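Long-range contact in D-glycerate 3-kinase (PDB 6CKG), which probably transfers phosphate from ATP to D-glycerate, as a P-loop kinase: residues G114-P119 and R236-L241. Residues are numbered along the deposited sequence; the frame is centred on the assembly and turned at random.
Sequences GTHDLP and RQYEVL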
loop_
_atom_site.group_PDB
_atom_site.type_symbol
_atom_site.label_atom_id
_atom_site.label_comp_id
_atom_site.label_asym_id
_atom_site.label_seq_id
_atom_site.Cartn_x
_atom_site.Cartn_y
_atom_site.Cartn_z
ATOM N N GLY A 114 1.611 -1.358 12.098
ATOM C CA GLY A 114 1.025 -1.562 13.405
ATOM C C GLY A 114 -0.417 -1.102 13.500
ATOM O O GLY A 114 -1.154 -1.581 14.374
ATOM N N THR A 115 -0.838 -0.180 12.635
ATOM C CA THR A 115 -2.176 0.392 12.699
ATOM C C THR A 115 -3.169 -0.309 11.764
ATOM O O THR A 115 -4.269 0.202 11.557
ATOM C CB THR A 115 -2.124 1.890 12.377
ATOM O OG1 THR A 115 -1.741 2.082 11.007
ATOM C CG2 THR A 115 -1.119 2.644 13.319
ATOM N N HIS A 116 -2.805 -1.465 11.209
ATOM C CA HIS A 116 -3.680 -2.249 10.347
ATOM C C HIS A 116 -4.084 -3.530 11.055
ATOM O O HIS A 116 -3.358 -4.046 11.911
ATOM C CB HIS A 116 -3.000 -2.582 8.999
ATOM C CG HIS A 116 -2.527 -1.370 8.268
ATOM N ND1 HIS A 116 -1.228 -0.912 8.356
ATOM C CD2 HIS A 116 -3.187 -0.484 7.485
ATOM C CE1 HIS A 116 -1.107 0.196 7.648
ATOM N NE2 HIS A 116 -2.281 0.485 7.116
ATOM N N ASP A 117 -5.268 -4.025 10.700
ATOM C CA ASP A 117 -5.823 -5.239 11.296
ATOM C C ASP A 117 -5.272 -6.409 10.495
ATOM O O ASP A 117 -5.814 -6.791 9.454
ATOM C CB ASP A 117 -7.342 -5.179 11.264
ATOM C CG ASP A 117 -8.001 -6.325 11.984
ATOM O OD1 ASP A 117 -7.417 -7.423 12.085
ATOM O OD2 ASP A 117 -9.138 -6.113 12.440
ATOM N N LEU A 118 -4.183 -6.988 10.979
ATOM C CA LEU A 118 -3.510 -8.025 10.202
ATOM C C LEU A 118 -4.304 -9.331 10.141
ATOM O O LEU A 118 -4.304 -9.974 9.083
ATOM C CB LEU A 118 -2.093 -8.269 10.742
ATOM C CG LEU A 118 -1.132 -7.108 10.459
ATOM C CD1 LEU A 118 0.195 -7.313 11.198
ATOM C CD2 LEU A 118 -0.888 -6.987 8.968
ATOM N N PRO A 119 -4.983 -9.776 11.214
ATOM C CA PRO A 119 -5.884 -10.939 11.050
ATOM C C PRO A 119 -6.906 -10.756 9.939
ATOM O O PRO A 119 -7.149 -11.698 9.173
ATOM C CB PRO A 119 -6.550 -11.065 12.424
ATOM C CG PRO A 119 -5.488 -10.551 13.374
ATOM C CD PRO A 119 -4.843 -9.406 12.640
ATOM N N ARG A 236 7.605 -6.269 10.652
ATOM C CA ARG A 236 7.921 -7.690 10.553
ATOM C C ARG A 236 6.665 -8.559 10.554
ATOM O O ARG A 236 6.671 -9.645 9.960
ATOM C CB ARG A 236 8.871 -8.092 11.697
ATOM C CG ARG A 236 10.255 -7.454 11.560
ATOM C CD ARG A 236 11.128 -7.566 12.817
ATOM N NE ARG A 236 12.483 -7.034 12.604
ATOM C CZ ARG A 236 13.314 -6.665 13.586
ATOM N NH1 ARG A 236 12.926 -6.737 14.850
ATOM N NH2 ARG A 236 14.535 -6.208 13.312
ATOM N N GLN A 237 5.573 -8.098 11.187
ATOM C CA GLN A 237 4.324 -8.860 11.205
ATOM C C GLN A 237 3.601 -8.879 9.859
ATOM O O GLN A 237 2.640 -9.648 9.714
ATOM C CB GLN A 237 3.356 -8.315 12.273
ATOM C CG GLN A 237 3.947 -8.262 13.684
ATOM C CD GLN A 237 4.741 -9.510 14.016
ATOM O OE1 GLN A 237 5.967 -9.468 14.138
ATOM N NE2 GLN A 237 4.047 -10.636 14.153
ATOM N N TYR A 238 4.016 -8.069 8.885
ATOM C CA TYR A 238 3.342 -8.050 7.583
ATOM C C TYR A 238 3.916 -9.055 6.591
ATOM O O TYR A 238 3.367 -9.197 5.493
ATOM C CB TYR A 238 3.411 -6.653 6.943
ATOM C CG TYR A 238 2.594 -5.589 7.648
ATOM C CD1 TYR A 238 2.899 -5.204 8.953
ATOM C CD2 TYR A 238 1.542 -4.949 7.000
ATOM C CE1 TYR A 238 2.155 -4.232 9.609
ATOM C CE2 TYR A 238 0.791 -3.967 7.641
ATOM C CZ TYR A 238 1.107 -3.613 8.952
ATOM O OH TYR A 238 0.392 -2.636 9.609
ATOM N N GLU A 239 4.991 -9.753 6.944
ATOM C CA GLU A 239 5.689 -10.566 5.955
ATOM C C GLU A 239 4.845 -11.752 5.484
ATOM O O GLU A 239 4.927 -12.135 4.312
ATOM C CB GLU A 239 7.048 -11.006 6.516
ATOM C CG GLU A 239 8.095 -9.877 6.382
ATOM C CD GLU A 239 9.426 -10.164 7.076
ATOM O OE1 GLU A 239 9.430 -10.447 8.296
ATOM O OE2 GLU A 239 10.472 -10.085 6.395
ATOM N N VAL A 240 4.021 -12.333 6.358
ATOM C CA VAL A 240 3.104 -13.391 5.918
ATOM C C VAL A 240 2.142 -12.862 4.855
ATOM O O VAL A 240 1.829 -13.547 3.868
ATOM C CB VAL A 240 2.348 -13.967 7.133
ATOM C CG1 VAL A 240 1.174 -14.828 6.688
ATOM C CG2 VAL A 240 3.297 -14.772 8.008
ATOM N N LEU A 241 1.674 -11.625 5.035
ATOM C CA LEU A 241 0.787 -10.978 4.074
ATOM C C LEU A 241 1.503 -10.702 2.759
ATOM O O LEU A 241 0.964 -10.967 1.672
ATOM C CB LEU A 241 0.272 -9.671 4.671
ATOM C CG LEU A 241 -1.176 -9.216 4.672
ATOM C CD1 LEU A 241 -1.216 -7.696 4.471
ATOM C CD2 LEU A 241 -2.039 -9.954 3.644
HETATM O O HOH W 1 -0.668 -3.877 12.040
#
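At the N-terminal end of helix 118-129, the loop leading into the helix receives Y238 from the type I turn R236-E239. Y238 CG sits anti to the carbonyl carbon (chi1 -69°), which sends the phenol across to H116. The ring planes stand at 87° with centroids 5.8 Å apart, so the hydroxyl, not ring against ring, makes the contact. Y238 OH lies at the imidazole edge, in its plane, 2.7 Å from H116 ND1; either atom could donate this moderately bent hydrogen bond (157°). Tyrosine suits the span because its rigid ring carries a hydroxyl that can both give and accept. A water 2.9 Å from Y238 OH donates to H116 O, so the hydroxyl is linked to the H116 side chain directly and to its carbonyl through the water. The positive phi of G114, which glycine adopts readily, brings G114 N within 3.1 Å of Y238 OH. L118, in the helix's first turn, covers a face of the phenol: its CD2 sits 3.7 Å from the Y238 ring centroid, close to the normal, a CH-pi contact. The other branch, CD1, meets Q237 CB at 3.5 Å, so the forked leucine touches two successive residues. D117, at the N-cap, accepts from L120 N through OD1, while OD2 pairs with R163 NH2. The buried Y238 hydroxyl is thus gripped by two partners, and its ring would be expected to turn less freely.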